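Local atomic coordinates of mannitol dehydrogenase (Helicobacter pylori, PDB entry 3TWO), a protein that probably catalyses the NADP(H)-dependent, zinc-assisted interconversion of cinnamyl alcohols and their aldehydes, as a two-domain medium-chain alcohol dehydrogenase. Residues S167-S172 and V193-A198. Sequence-based numbering, arbitrary orientation.
Sequences SPLKFS and VKYAVA
Leu169 reaches across to Tyr195 and Ala196 where two helices of the Rossmann-type coenzyme domain, 158-171 and 187-198, pack against each other near their C-terminal ends. The example illustrates how a single branched side chain can fill the gap between neighbouring helices of such a fold: the backbones stay apart, with the CA atoms of Leu169 and Ala196 7.1 Å from each other, and no hydrogen bond links the two segments.

The apolar contacts divide between the two methyls of the leucine. Its CG stands anti to the carbonyl carbon (chi1 -76°), and chi2 near 168° directs CD1 to Tyr195 and CD2 to the methyl of Ala196. CD1 lies 3.3 Å from Tyr195 CB, short for two carbons, so the exact length is best read with caution; the ring meets this methyl obliquely. The two side chains cross at about a right angle, the phenol leading off toward helix 296-308. The methyl of Ala196 projects to the side, and Leu169 CD2 reaches it at 4.1 Å from CB; Ala196 N lies 3.9 Å from Leu169 CD1. Leu169 also touches Phe237 of strand 235-240, in the parallel sheet, and Ala196 rests on Val203 of strand 202-206, tying its helix to the same sheet.

Aromatic and polar interactions lie beyond the pair. Tyr166 meets the Tyr195 ring edge-to-face, and the far end of that ring is anchored by a hydrogen bond between Tyr195 OH and Ser306 OG.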
ATOM      1  N   SER B 167       3.393 -11.808  13.044  1.00 24.59           N
ATOM      2  CA  SER B 167       3.598 -12.131  11.631  1.00 25.17           C
ATOM      3  C   SER B 167       4.186 -10.932  10.826  1.00 24.38           C
ATOM      4  O   SER B 167       5.129 -11.100  10.126  1.00 24.69           O
ATOM      5  CB  SER B 167       2.307 -12.707  10.981  1.00 24.13           C
ATOM      6  OG  SER B 167       2.535 -13.084   9.587  1.00 24.22           O
ATOM      7  N   PRO B 168       3.592  -9.736  10.904  1.00 24.47           N
ATOM      8  CA  PRO B 168       4.089  -8.662  10.012  1.00 24.49           C
ATOM      9  C   PRO B 168       5.412  -8.118  10.527  1.00 25.18           C
ATOM     10  O   PRO B 168       6.216  -7.603   9.746  1.00 25.51           O
ATOM     11  CB  PRO B 168       3.011  -7.579  10.121  1.00 25.16           C
ATOM     12  CG  PRO B 168       2.186  -7.980  11.328  1.00 23.92           C
ATOM     13  CD  PRO B 168       2.264  -9.442  11.429  1.00 22.66           C
ATOM     14  N   LEU B 169       5.639  -8.258  11.826  1.00 24.97           N
ATOM     15  CA  LEU B 169       6.920  -7.892  12.404  1.00 26.39           C
ATOM     16  C   LEU B 169       8.063  -8.695  11.754  1.00 27.09           C
ATOM     17  O   LEU B 169       9.098  -8.099  11.383  1.00 28.35           O
ATOM     18  CB  LEU B 169       6.926  -8.040  13.957  1.00 25.63           C
ATOM     19  CG  LEU B 169       6.207  -6.955  14.763  1.00 25.59           C
ATOM     20  CD1 LEU B 169       6.024  -7.363  16.267  1.00 26.44           C
ATOM     21  CD2 LEU B 169       6.908  -5.544  14.653  1.00 23.18           C
ATOM     22  N   LYS B 170       7.868 -10.006  11.608  1.00 25.88           N
ATOM     23  CA  LYS B 170       8.804 -10.877  10.913  1.00 27.96           C
ATOM     24  C   LYS B 170       8.803 -10.620   9.426  1.00 27.84           C
ATOM     25  O   LYS B 170       9.842 -10.583   8.837  1.00 28.63           O
ATOM     26  CB  LYS B 170       8.435 -12.376  11.067  1.00 29.28           C
ATOM     27  CG  LYS B 170       8.094 -12.771  12.487  1.00 29.31           C
ATOM     28  CD  LYS B 170       9.247 -13.418  13.140  1.00 34.93           C
ATOM     29  CE  LYS B 170      10.469 -12.650  13.203  1.00 32.40           C
ATOM     30  NZ  LYS B 170      11.471 -13.815  12.927  1.00 37.86           N
ATOM     31  N   PHE B 171       7.631 -10.491   8.823  1.00 25.82           N
ATOM     32  CA  PHE B 171       7.552 -10.217   7.391  1.00 27.06           C
ATOM     33  C   PHE B 171       8.332  -8.942   6.969  1.00 26.55           C
ATOM     34  O   PHE B 171       9.046  -8.977   5.979  1.00 26.03           O
ATOM     35  CB  PHE B 171       6.079 -10.079   6.972  1.00 25.24           C
ATOM     36  CG  PHE B 171       5.861  -9.694   5.536  1.00 26.93           C
ATOM     37  CD1 PHE B 171       6.114 -10.593   4.483  1.00 27.23           C
ATOM     38  CD2 PHE B 171       5.320  -8.435   5.222  1.00 26.02           C
ATOM     39  CE1 PHE B 171       5.825 -10.223   3.121  1.00 25.47           C
ATOM     40  CE2 PHE B 171       5.050  -8.077   3.889  1.00 27.46           C
ATOM     41  CZ  PHE B 171       5.296  -8.988   2.831  1.00 24.04           C
ATOM     42  N   SER B 172       8.188  -7.849   7.734  1.00 26.89           N
ATOM     43  CA  SER B 172       8.933  -6.600   7.458  1.00 27.30           C
ATOM     44  C   SER B 172      10.382  -6.616   8.025  1.00 28.43           C
ATOM     45  O   SER B 172      11.081  -5.602   7.966  1.00 28.41           O
ATOM     46  CB  SER B 172       8.162  -5.375   7.992  1.00 26.94           C
ATOM     47  OG  SER B 172       6.946  -5.141   7.271  1.00 26.30           O
ATOM     48  N   VAL B 193       3.982  -4.284  20.667  1.00 24.11           N
ATOM     49  CA  VAL B 193       4.994  -3.663  21.525  1.00 24.32           C
ATOM     50  C   VAL B 193       6.009  -4.670  22.127  1.00 26.24           C
ATOM     51  O   VAL B 193       7.212  -4.484  22.013  1.00 24.67           O
ATOM     52  CB  VAL B 193       4.353  -2.790  22.639  1.00 24.17           C
ATOM     53  CG1 VAL B 193       5.461  -2.403  23.714  1.00 24.61           C
ATOM     54  CG2 VAL B 193       3.756  -1.513  22.059  1.00 21.35           C
ATOM     55  N   LYS B 194       5.519  -5.742  22.757  1.00 26.90           N
ATOM     56  CA  LYS B 194       6.399  -6.723  23.354  1.00 28.61           C
ATOM     57  C   LYS B 194       7.304  -7.415  22.349  1.00 28.56           C
ATOM     58  O   LYS B 194       8.499  -7.544  22.594  1.00 29.07           O
ATOM     59  CB  LYS B 194       5.624  -7.760  24.165  1.00 28.65           C
ATOM     60  CG  LYS B 194       4.976  -7.126  25.407  1.00 31.28           C
ATOM     61  CD  LYS B 194       3.709  -7.886  25.810  1.00 32.64           C
ATOM     62  CE  LYS B 194       3.288  -7.578  27.231  1.00 32.35           C
ATOM     63  NZ  LYS B 194       3.901  -8.559  28.140  1.00 33.83           N
ATOM     64  N   TYR B 195       6.740  -7.854  21.231  1.00 27.04           N
ATOM     65  CA  TYR B 195       7.542  -8.518  20.221  1.00 26.77           C
ATOM     66  C   TYR B 195       8.576  -7.536  19.675  1.00 25.87           C
ATOM     67  O   TYR B 195       9.726  -7.891  19.553  1.00 26.87           O
ATOM     68  CB  TYR B 195       6.665  -9.084  19.055  1.00 24.39           C
ATOM     69  CG  TYR B 195       5.819 -10.288  19.461  1.00 26.15           C
ATOM     70  CD1 TYR B 195       4.451 -10.386  19.098  1.00 26.07           C
ATOM     71  CD2 TYR B 195       6.384 -11.334  20.188  1.00 27.84           C
ATOM     72  CE1 TYR B 195       3.674 -11.460  19.492  1.00 23.50           C
ATOM     73  CE2 TYR B 195       5.644 -12.436  20.548  1.00 27.33           C
ATOM     74  CZ  TYR B 195       4.277 -12.488  20.212  1.00 27.40           C
ATOM     75  OH  TYR B 195       3.556 -13.595  20.632  1.00 23.95           O
ATOM     76  N   ALA B 196       8.160  -6.321  19.311  1.00 25.44           N
ATOM     77  CA  ALA B 196       9.152  -5.368  18.699  1.00 26.38           C
ATOM     78  C   ALA B 196      10.267  -5.039  19.643  1.00 27.18           C
ATOM     79  O   ALA B 196      11.410  -5.021  19.231  1.00 28.48           O
ATOM     80  CB  ALA B 196       8.494  -4.095  18.162  1.00 25.41           C
ATOM     81  N   VAL B 197       9.955  -4.843  20.923  1.00 26.29           N
ATOM     82  CA  VAL B 197      11.010  -4.633  21.912  1.00 26.67           C
ATOM     83  C   VAL B 197      11.918  -5.879  22.018  1.00 28.61           C
ATOM     84  O   VAL B 197      13.137  -5.736  21.998  1.00 29.18           O
ATOM     85  CB  VAL B 197      10.467  -4.343  23.340  1.00 25.66           C
ATOM     86  CG1 VAL B 197      11.679  -4.251  24.419  1.00 27.86           C
ATOM     87  CG2 VAL B 197       9.654  -3.101  23.354  1.00 25.30           C
ATOM     88  N   ALA B 198      11.349  -7.081  22.119  1.00 28.78           N
ATOM     89  CA  ALA B 198      12.166  -8.309  22.174  1.00 30.54           C
ATOM     90  C   ALA B 198      13.023  -8.468  20.899  1.00 32.01           C
ATOM     91  O   ALA B 198      14.060  -9.103  20.939  1.00 33.74           O
ATOM     92  CB  ALA B 198      11.259  -9.525  22.338  1.00 28.57           C
TER